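Local coordinates for amino acid adenylation domain-containing protein (Bacillus stratosphericus LAMA 585, PDB 6ULX), which probably activates the keto acid 4-methyl-2-oxopentanoate as an acyl adenylate, in the manner of the adenylation domains of nonribosomal peptide synthetases, at residues P70-F75 with P124-D129; F175-S180 with K187-S192; A294-I299 with G321-V326. One frame throughout, in Å; residues are numbered along the deposited sequence.

Contact 1 of 3, residues P70-F75 with P124-D129; sequences PVFFQF and PLILTD
Phe72 is held on both its backbone N and its backbone O by the adjacent strand: the N donates to Leu125 O at 2.8 Å, and the O accepts from Leu127 N, also at 2.8 Å. One step on, Gln74 N gives its hydrogen to Leu127 O (3.0 Å), with the N-H nearly straight at 160°. This is parallel pairing of strands 70-74 and 125-128 in a mixed sheet of the AMP-binding domain; between them the chain runs through helix 78-91, strand 94-97 and helix 109-120, the two helices packing on different faces of the sheet. The side chain of Gln74, bent at its second torsion, folds back so that NE2 bonds Phe73 O of its own strand (3.0 Å). NE2 also reaches Ser99 O, while OE1 takes Tyr104 OH. The aliphatic part of Gln74 runs beside Ile126, CG to CG2 4.0 Å. On the face carrying Val71 and Phe73, Leu127 packs between Val71 and Phe75: its CB meets Val71 CG1 at 3.9 Å, and its CG meets Phe75 CZ at 3.8 Å. Phe75 keeps CG beside its backbone N (chi1 -71°), which brings one ring face over Leu127 O, toward the rim. Asp129 crosses this ring at its edge, the carboxylate plane turned 60° from it; OD2 accepts from the N atoms of Ser76 and Ser77, and OD1 lies 3.2 Å from Phe75 CD1.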
loop_
_atom_site.group_PDB
_atom_site.type_symbol
_atom_site.label_atom_id
_atom_site.label_comp_id
_atom_site.label_asym_id
_atom_site.label_seq_id
_atom_site.Cartn_x
_atom_site.Cartn_y
_atom_site.Cartn_z
ATOM N N PRO A 70 -0.274 -24.501 -3.411
ATOM C CA PRO A 70 0.370 -23.217 -3.111
ATOM C C PRO A 70 1.878 -23.362 -3.008
ATOM O O PRO A 70 2.408 -24.418 -2.659
ATOM C CB PRO A 70 -0.245 -22.820 -1.760
ATOM C CG PRO A 70 -0.549 -24.126 -1.102
ATOM C CD PRO A 70 -0.907 -25.100 -2.214
ATOM N N VAL A 71 2.571 -22.268 -3.322
ATOM C CA VAL A 71 4.026 -22.211 -3.268
ATOM C C VAL A 71 4.421 -20.982 -2.464
ATOM O O VAL A 71 3.971 -19.869 -2.760
ATOM C CB VAL A 71 4.648 -22.169 -4.677
ATOM C CG1 VAL A 71 6.162 -22.252 -4.592
ATOM C CG2 VAL A 71 4.090 -23.300 -5.534
ATOM N N PHE A 72 5.264 -21.185 -1.455
ATOM C CA PHE A 72 5.647 -20.135 -0.517
ATOM C C PHE A 72 6.872 -19.410 -1.067
ATOM O O PHE A 72 7.949 -19.999 -1.183
ATOM C CB PHE A 72 5.929 -20.741 0.857
ATOM C CG PHE A 72 5.664 -19.811 2.004
ATOM C CD1 PHE A 72 4.410 -19.753 2.586
ATOM C CD2 PHE A 72 6.670 -19.007 2.511
ATOM C CE1 PHE A 72 4.159 -18.905 3.648
ATOM C CE2 PHE A 72 6.429 -18.157 3.568
ATOM C CZ PHE A 72 5.172 -18.107 4.142
ATOM N N PHE A 73 6.708 -18.131 -1.399
ATOM C CA PHE A 73 7.782 -17.343 -1.992
ATOM C C PHE A 73 8.597 -16.651 -0.903
ATOM O O PHE A 73 8.039 -15.986 -0.024
ATOM C CB PHE A 73 7.224 -16.302 -2.966
ATOM C CG PHE A 73 6.896 -16.845 -4.324
ATOM C CD1 PHE A 73 6.592 -18.184 -4.503
ATOM C CD2 PHE A 73 6.913 -16.014 -5.434
ATOM C CE1 PHE A 73 6.295 -18.682 -5.763
ATOM C CE2 PHE A 73 6.623 -16.503 -6.696
ATOM C CZ PHE A 73 6.317 -17.839 -6.863
ATOM N N GLN A 74 9.918 -16.815 -0.966
ATOM C CA GLN A 74 10.865 -16.130 -0.081
ATOM C C GLN A 74 12.050 -15.718 -0.960
ATOM O O GLN A 74 13.004 -16.482 -1.131
ATOM C CB GLN A 74 11.302 -17.021 1.067
ATOM C CG GLN A 74 10.227 -17.264 2.117
ATOM C CD GLN A 74 10.008 -16.065 3.015
ATOM O OE1 GLN A 74 10.676 -15.913 4.039
ATOM N NE2 GLN A 74 9.066 -15.206 2.637
ATOM N N PHE A 75 11.985 -14.512 -1.513
ATOM C CA PHE A 75 12.948 -14.068 -2.507
ATOM C C PHE A 75 13.580 -12.744 -2.117
ATOM O O PHE A 75 12.929 -11.876 -1.533
ATOM C CB PHE A 75 12.290 -13.913 -3.890
ATOM C CG PHE A 75 11.932 -15.214 -4.541
ATOM C CD1 PHE A 75 12.906 -15.979 -5.161
ATOM C CD2 PHE A 75 10.622 -15.672 -4.542
ATOM C CE1 PHE A 75 12.583 -17.177 -5.760
ATOM C CE2 PHE A 75 10.295 -16.868 -5.149
ATOM C CZ PHE A 75 11.278 -17.623 -5.760
ATOM N N PRO A 124 3.497 -25.789 2.491
ATOM C CA PRO A 124 3.827 -25.764 1.061
ATOM C C PRO A 124 5.327 -25.692 0.832
ATOM O O PRO A 124 6.110 -25.356 1.723
ATOM C CB PRO A 124 3.131 -24.497 0.549
ATOM C CG PRO A 124 3.084 -23.602 1.755
ATOM C CD PRO A 124 2.889 -24.523 2.946
ATOM N N LEU A 125 5.719 -26.023 -0.398
ATOM C CA LEU A 125 7.109 -25.858 -0.808
ATOM C C LEU A 125 7.509 -24.393 -0.716
ATOM O O LEU A 125 6.779 -23.510 -1.172
ATOM C CB LEU A 125 7.304 -26.373 -2.231
ATOM C CG LEU A 125 8.605 -25.971 -2.933
ATOM C CD1 LEU A 125 9.822 -26.508 -2.206
ATOM C CD2 LEU A 125 8.592 -26.456 -4.383
ATOM N N ILE A 126 8.668 -24.135 -0.124
ATOM C CA ILE A 126 9.238 -22.793 -0.055
ATOM C C ILE A 126 10.221 -22.631 -1.209
ATOM O O ILE A 126 11.198 -23.383 -1.315
ATOM C CB ILE A 126 9.928 -22.547 1.296
ATOM C CG1 ILE A 126 8.915 -22.676 2.437
ATOM C CG2 ILE A 126 10.579 -21.173 1.309
ATOM C CD1 ILE A 126 9.525 -22.592 3.821
ATOM N N LEU A 127 9.963 -21.658 -2.076
ATOM C CA LEU A 127 10.801 -21.370 -3.235
ATOM C C LEU A 127 11.635 -20.131 -2.932
ATOM O O LEU A 127 11.097 -19.113 -2.475
ATOM C CB LEU A 127 9.936 -21.164 -4.473
ATOM C CG LEU A 127 10.584 -21.333 -5.841
ATOM C CD1 LEU A 127 11.265 -22.680 -5.983
ATOM C CD2 LEU A 127 9.520 -21.159 -6.923
ATOM N N THR A 128 12.943 -20.221 -3.181
ATOM C CA THR A 128 13.902 -19.265 -2.640
ATOM C C THR A 128 14.995 -18.983 -3.668
ATOM O O THR A 128 15.027 -19.568 -4.754
ATOM C CB THR A 128 14.508 -19.808 -1.335
ATOM O OG1 THR A 128 13.460 -20.335 -0.505
ATOM C CG2 THR A 128 15.251 -18.727 -0.567
ATOM N N ASP A 129 15.881 -18.056 -3.311
ATOM C CA ASP A 129 17.068 -17.733 -4.085
ATOM C C ASP A 129 18.269 -18.510 -3.556
ATOM O O ASP A 129 18.253 -19.057 -2.451
ATOM C CB ASP A 129 17.369 -16.236 -4.017
ATOM C CG ASP A 129 16.371 -15.407 -4.785
ATOM O OD1 ASP A 129 15.982 -15.835 -5.893
ATOM O OD2 ASP A 129 15.974 -14.333 -4.283
#

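Contact 2 of 3, residues F175-S180 with K187-S192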
loop_
_atom_site.group_PDB
_atom_site.type_symbol
_atom_site.label_atom_id
_atom_site.label_comp_id
_atom_site.label_asym_id
_atom_site.label_seq_id
_atom_site.Cartn_x
_atom_site.Cartn_y
_atom_site.Cartn_z
ATOM N N PHE A 175 -3.006 -16.184 -7.020
ATOM C CA PHE A 175 -1.961 -16.124 -6.004
ATOM C C PHE A 175 -2.571 -15.734 -4.663
ATOM O O PHE A 175 -3.677 -15.192 -4.593
ATOM C CB PHE A 175 -0.840 -15.134 -6.384
ATOM C CG PHE A 175 -1.286 -13.695 -6.483
ATOM C CD1 PHE A 175 -1.542 -12.949 -5.339
ATOM C CD2 PHE A 175 -1.431 -13.084 -7.717
ATOM C CE1 PHE A 175 -1.953 -11.630 -5.428
ATOM C CE2 PHE A 175 -1.836 -11.766 -7.815
ATOM C CZ PHE A 175 -2.095 -11.034 -6.671
ATOM N N PHE A 176 -1.835 -16.031 -3.600
ATOM C CA PHE A 176 -2.108 -15.525 -2.267
ATOM C C PHE A 176 -1.189 -14.338 -1.985
ATOM O O PHE A 176 -0.110 -14.204 -2.560
ATOM C CB PHE A 176 -1.885 -16.606 -1.208
ATOM C CG PHE A 176 -2.795 -17.795 -1.334
ATOM C CD1 PHE A 176 -4.149 -17.685 -1.062
ATOM C CD2 PHE A 176 -2.290 -19.029 -1.705
ATOM C CE1 PHE A 176 -4.985 -18.783 -1.168
ATOM C CE2 PHE A 176 -3.120 -20.129 -1.810
ATOM C CZ PHE A 176 -4.471 -20.007 -1.540
ATOM N N ILE A 177 -1.631 -13.473 -1.078
ATOM C CA ILE A 177 -0.816 -12.346 -0.629
ATOM C C ILE A 177 -1.199 -12.021 0.811
ATOM O O ILE A 177 -2.383 -11.919 1.145
ATOM C CB ILE A 177 -0.981 -11.115 -1.539
ATOM C CG1 ILE A 177 -0.033 -10.005 -1.088
ATOM C CG2 ILE A 177 -2.417 -10.621 -1.536
ATOM C CD1 ILE A 177 0.156 -8.903 -2.123
ATOM N N LEU A 178 -0.192 -11.855 1.661
ATOM C CA LEU A 178 -0.402 -11.634 3.081
ATOM C C LEU A 178 -0.582 -10.154 3.381
ATOM O O LEU A 178 0.143 -9.305 2.853
ATOM C CB LEU A 178 0.775 -12.189 3.883
ATOM C CG LEU A 178 0.687 -13.664 4.281
ATOM C CD1 LEU A 178 0.242 -14.517 3.107
ATOM C CD2 LEU A 178 2.026 -14.155 4.819
ATOM N N THR A 179 -1.559 -9.852 4.237
ATOM C CA THR A 179 -1.793 -8.490 4.677
ATOM C C THR A 179 -0.800 -8.120 5.780
ATOM O O THR A 179 0.107 -8.885 6.123
ATOM C CB THR A 179 -3.226 -8.327 5.176
ATOM O OG1 THR A 179 -3.419 -9.127 6.351
ATOM C CG2 THR A 179 -4.221 -8.760 4.108
ATOM N N SER A 180 -0.979 -6.927 6.351
ATOM C CA SER A 180 -0.187 -6.505 7.499
ATOM C C SER A 180 -0.871 -6.832 8.821
ATOM O O SER A 180 -0.188 -7.103 9.816
ATOM C CB SER A 180 0.091 -5.002 7.433
ATOM O OG SER A 180 -0.738 -4.293 8.336
ATOM N N LYS A 187 -3.368 -12.000 7.575
ATOM C CA LYS A 187 -4.356 -12.806 6.879
ATOM C C LYS A 187 -3.901 -13.076 5.449
ATOM O O LYS A 187 -3.089 -12.345 4.873
ATOM C CB LYS A 187 -5.717 -12.114 6.887
ATOM C CG LYS A 187 -6.222 -11.818 8.292
ATOM C CD LYS A 187 -7.711 -11.515 8.316
ATOM C CE LYS A 187 -8.132 -11.012 9.684
ATOM N NZ LYS A 187 -7.763 -11.966 10.770
ATOM N N CYS A 188 -4.438 -14.149 4.880
ATOM C CA CYS A 188 -3.994 -14.670 3.591
ATOM C C CYS A 188 -5.047 -14.349 2.537
ATOM O O CYS A 188 -6.048 -15.059 2.406
ATOM C CB CYS A 188 -3.741 -16.172 3.698
ATOM S SG CYS A 188 -3.054 -16.907 2.233
ATOM N N VAL A 189 -4.810 -13.280 1.783
ATOM C CA VAL A 189 -5.746 -12.840 0.756
ATOM C C VAL A 189 -5.586 -13.717 -0.479
ATOM O O VAL A 189 -4.473 -13.917 -0.973
ATOM C CB VAL A 189 -5.514 -11.360 0.412
ATOM C CG1 VAL A 189 -6.338 -10.959 -0.805
ATOM C CG2 VAL A 189 -5.854 -10.481 1.609
ATOM N N GLU A 190 -6.702 -14.233 -0.983
ATOM C CA GLU A 190 -6.722 -15.120 -2.141
ATOM C C GLU A 190 -7.406 -14.407 -3.299
ATOM O O GLU A 190 -8.574 -14.024 -3.194
ATOM C CB GLU A 190 -7.444 -16.427 -1.808
ATOM C CG GLU A 190 -7.479 -17.428 -2.950
ATOM C CD GLU A 190 -8.129 -18.742 -2.550
ATOM O OE1 GLU A 190 -8.059 -19.708 -3.333
ATOM O OE2 GLU A 190 -8.707 -18.807 -1.450
ATOM N N HIS A 191 -6.680 -14.234 -4.397
ATOM C CA HIS A 191 -7.193 -13.576 -5.588
ATOM C C HIS A 191 -7.337 -14.565 -6.736
ATOM O O HIS A 191 -6.753 -15.652 -6.731
ATOM C CB HIS A 191 -6.274 -12.423 -6.019
ATOM C CG HIS A 191 -6.517 -11.146 -5.278
ATOM N ND1 HIS A 191 -7.674 -10.410 -5.423
ATOM C CD2 HIS A 191 -5.754 -10.472 -4.386
ATOM C CE1 HIS A 191 -7.613 -9.338 -4.656
ATOM N NE2 HIS A 191 -6.457 -9.351 -4.017
ATOM N N SER A 192 -8.125 -14.164 -7.728
ATOM C CA SER A 192 -8.337 -14.932 -8.945
ATOM C C SER A 192 -7.831 -14.137 -10.146
ATOM O O SER A 192 -7.546 -12.939 -10.057
ATOM C CB SER A 192 -9.819 -15.269 -9.132
ATOM O OG SER A 192 -10.564 -14.093 -9.430
#
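Phe176 and its two cross-strand neighbours Cys188 and Glu190 form the close-packed part of this contact. The Cys188 sulfur lies obliquely by the ring, SG 4.2 Å from the ring centroid and 41° off its normal, a sulfur-aromatic contact. Glu190 runs alongside, fully extended, bringing its CG to 3.4 Å from Phe176 CE1; its carboxylate passes on to Ser173, where OE1 bonds OG. With an alanine in place of Phe176, Cys188 SG and the aliphatic part of Glu190 would probably lose their shared aromatic surface, and a gap would be likely to open toward Tyr422, whose ring also meets that of Phe176. On the other face, Ile177 CG2 packs on Val189 CB at 3.7 Å, the two side chains pointing the same way. Farther along, the Phe175 and His191 rings lie obliquely, planes 58° apart. The imidazole is fixed by two bonds from elsewhere: ND1 with Ser195 OG and NE2 with Ser334 O.

Strands 173-178 and 188-192 make an antiparallel hairpin, and the turn between them carries the Ser/Thr/Gly-rich phosphate-binding loop characteristic of ANL enzymes. Ile177 and Val189 exchange both N-H...O bonds, Ile177 N to Val189 O and Val189 N to Ile177 O each spanning 2.9 Å.

Toward the loop polar links take over. Thr179 N donates to Lys187 O (3.0 Å), and Thr179 OG1, set between its backbone N and carbonyl carbon (chi1 65°), accepts from Lys187 N at 3.1 Å. With that rotation one close methyl contact persists, Thr179 CG2 to Val189 CG2 at 3.4 Å, before the contact loosens at Lys187, whose chain leads away from the hairpin partner; Ser180 is exposed and poorly ordered.

Contact 3 of 3, residues A294-I299 with G321-V326; sequences AMTCMI and GLKGDV. With SO4 (sulfate ion), chain N; SO4 (sulfate ion), chain F.
Val326 turns CG1 to the position opposite its carbonyl carbon (chi1 -58°), and its two methyls thereby divide the work: CG1 sits against Met295 O at 3.5 Å, while CG2 meets Met298 CG at 3.8 Å. Leu322, with its CG swung beside the carbonyl carbon, sends CD1 alongside Met295 CB and CG. Met298 runs the same way as Val326, and its sulfur crosses Leu322, SD to CD1 3.9 Å. Phe313 of helix 307-317 touches both Leu322 and Met298. The backbone is tied once, by Met298 N to Val326 O at 2.7 Å: the N-H points almost straight at the oxygen (171°) but comes from 41° above the carbonyl plane. The arrangement belongs to a beta-alpha-beta crossover, in which strand 297-300 leads through helix 307-317 to its parallel neighbour 327-333. Gly321, with positive phi, is the C-prime residue of the Schellman motif ending that helix, and a type I turn from Lys323 to Val326 leads to the next strand. A water bridges the segments, donating to Met295 O (2.6 Å) and accepting from Lys323 N (3.0 Å). On the solvent side two sulfates, probably from the crystallisation liquor, are bound: Thr296 OG1, which also has Thr266 O as a partner, holds O1 of one at 2.7 Å, and Gly324 N holds O1 of the other, likewise at 2.7 Å.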
loop_
_atom_site.group_PDB
_atom_site.type_symbol
_atom_site.label_atom_id
_atom_site.label_comp_id
_atom_site.label_asym_id
_atom_site.label_seq_id
_atom_site.Cartn_x
_atom_site.Cartn_y
_atom_site.Cartn_z
ATOM N N ALA A 294 11.202 13.032 -18.646
ATOM C CA ALA A 294 10.402 11.935 -19.172
ATOM C C ALA A 294 9.318 11.471 -18.203
ATOM O O ALA A 294 8.334 10.863 -18.638
ATOM C CB ALA A 294 11.302 10.746 -19.522
ATOM N N MET A 295 9.470 11.746 -16.912
ATOM C CA MET A 295 8.498 11.292 -15.927
ATOM C C MET A 295 7.175 12.026 -16.108
ATOM O O MET A 295 7.136 13.254 -16.210
ATOM C CB MET A 295 9.045 11.507 -14.518
ATOM C CG MET A 295 8.126 10.997 -13.406
ATOM S SD MET A 295 7.695 9.249 -13.561
ATOM C CE MET A 295 9.300 8.471 -13.476
ATOM N N THR A 296 6.085 11.262 -16.157
ATOM C CA THR A 296 4.746 11.826 -16.245
ATOM C C THR A 296 3.788 11.284 -15.193
ATOM O O THR A 296 2.686 11.834 -15.049
ATOM C CB THR A 296 4.133 11.560 -17.629
ATOM O OG1 THR A 296 4.045 10.147 -17.846
ATOM C CG2 THR A 296 4.980 12.191 -18.723
ATOM N N CYS A 297 4.159 10.235 -14.461
ATOM C CA CYS A 297 3.245 9.573 -13.531
ATOM C C CYS A 297 4.026 9.117 -12.309
ATOM O O CYS A 297 4.784 8.143 -12.383
ATOM C CB CYS A 297 2.552 8.388 -14.202
ATOM S SG CYS A 297 1.462 7.456 -13.119
ATOM N N MET A 298 3.839 9.809 -11.188
ATOM C CA MET A 298 4.445 9.432 -9.911
ATOM C C MET A 298 3.316 9.160 -8.915
ATOM O O MET A 298 2.810 10.068 -8.255
ATOM C CB MET A 298 5.382 10.522 -9.400
ATOM C CG MET A 298 6.596 10.746 -10.284
ATOM S SD MET A 298 7.907 11.668 -9.453
ATOM C CE MET A 298 8.555 10.417 -8.354
ATOM N N ILE A 299 2.924 7.896 -8.808
ATOM C CA ILE A 299 1.808 7.513 -7.953
ATOM C C ILE A 299 2.270 7.504 -6.506
ATOM O O ILE A 299 3.340 6.971 -6.189
ATOM C CB ILE A 299 1.243 6.145 -8.372
ATOM C CG1 ILE A 299 0.487 6.284 -9.701
ATOM C CG2 ILE A 299 0.344 5.584 -7.286
ATOM C CD1 ILE A 299 0.192 4.963 -10.387
ATOM N N GLY A 321 13.801 19.120 -14.167
ATOM C CA GLY A 321 12.925 18.765 -15.263
ATOM C C GLY A 321 11.650 18.035 -14.894
ATOM O O GLY A 321 10.920 17.610 -15.798
ATOM N N LEU A 322 11.360 17.869 -13.610
ATOM C CA LEU A 322 10.158 17.155 -13.192
ATOM C C LEU A 322 8.946 18.069 -13.325
ATOM O O LEU A 322 8.863 19.100 -12.650
ATOM C CB LEU A 322 10.295 16.655 -11.758
ATOM C CG LEU A 322 9.173 15.708 -11.311
ATOM C CD1 LEU A 322 9.366 14.326 -11.931
ATOM C CD2 LEU A 322 9.101 15.617 -9.795
ATOM N N LYS A 323 8.011 17.695 -14.194
ATOM C CA LYS A 323 6.806 18.493 -14.385
ATOM C C LYS A 323 6.001 18.553 -13.089
ATOM O O LYS A 323 6.087 17.668 -12.235
ATOM C CB LYS A 323 5.956 17.909 -15.515
ATOM C CG LYS A 323 6.733 17.688 -16.808
ATOM C CD LYS A 323 5.881 16.992 -17.866
ATOM C CE LYS A 323 6.754 16.314 -18.913
ATOM N NZ LYS A 323 7.762 17.245 -19.499
ATOM N N GLY A 324 5.215 19.611 -12.948
ATOM C CA GLY A 324 4.494 19.871 -11.727
ATOM C C GLY A 324 3.197 19.119 -11.540
ATOM O O GLY A 324 2.542 19.302 -10.511
ATOM N N ASP A 325 2.806 18.275 -12.496
ATOM C CA ASP A 325 1.538 17.555 -12.425
ATOM C C ASP A 325 1.732 16.042 -12.424
ATOM O O ASP A 325 0.785 15.298 -12.708
ATOM C CB ASP A 325 0.635 17.963 -13.593
ATOM C CG ASP A 325 1.260 17.652 -14.946
ATOM O OD1 ASP A 325 2.446 17.259 -14.982
ATOM O OD2 ASP A 325 0.566 17.796 -15.974
ATOM N N VAL A 326 2.938 15.570 -12.101
ATOM C CA VAL A 326 3.221 14.148 -12.236
ATOM C C VAL A 326 2.726 13.325 -11.054
ATOM O O VAL A 326 2.501 12.116 -11.206
ATOM C CB VAL A 326 4.731 13.904 -12.419
ATOM C CG1 VAL A 326 5.251 14.663 -13.646
ATOM C CG2 VAL A 326 5.496 14.317 -11.166
HETATM S S SO4 N . 1.051 8.216 -18.514
HETATM O O1 SO4 N . 1.448 9.461 -17.861
HETATM O O2 SO4 N . -0.174 7.713 -17.898
HETATM O O3 SO4 N . 0.812 8.468 -19.933
HETATM O O4 SO4 N . 2.123 7.227 -18.373
HETATM S S SO4 F . 6.005 22.561 -15.670
HETATM O O1 SO4 F . 5.683 21.379 -14.880
HETATM O O2 SO4 F . 4.790 23.069 -16.301
HETATM O O3 SO4 F . 6.564 23.590 -14.799
HETATM O O4 SO4 F . 6.976 22.209 -16.698
HETATM O O HOH W 1 8.791 15.219 -15.713
#

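Overall arrangement
Contacts 1 and 2 belong to one mixed sheet, with strand 94-97 between 70-74 and 173-178; their centres lie 15 Å apart, and they touch where Pro70 CB packs on Phe176 CE2 at 3.9 Å. Contact 3 lies at another sheet, through strand 297-300 and the loop before strand 327-333, its centre 36 Å from that of contact 1 and 32 Å from that of contact 2, across the chain's centre from the latter; the nearest atoms of contacts 2 and 3 are about 15 Å apart. The bound keto-acyl adenylate lies closer to contact 2: the side chain of Thr179 is about 5 Å from it, against about 11 Å for the side chain of Cys297 in contact 3.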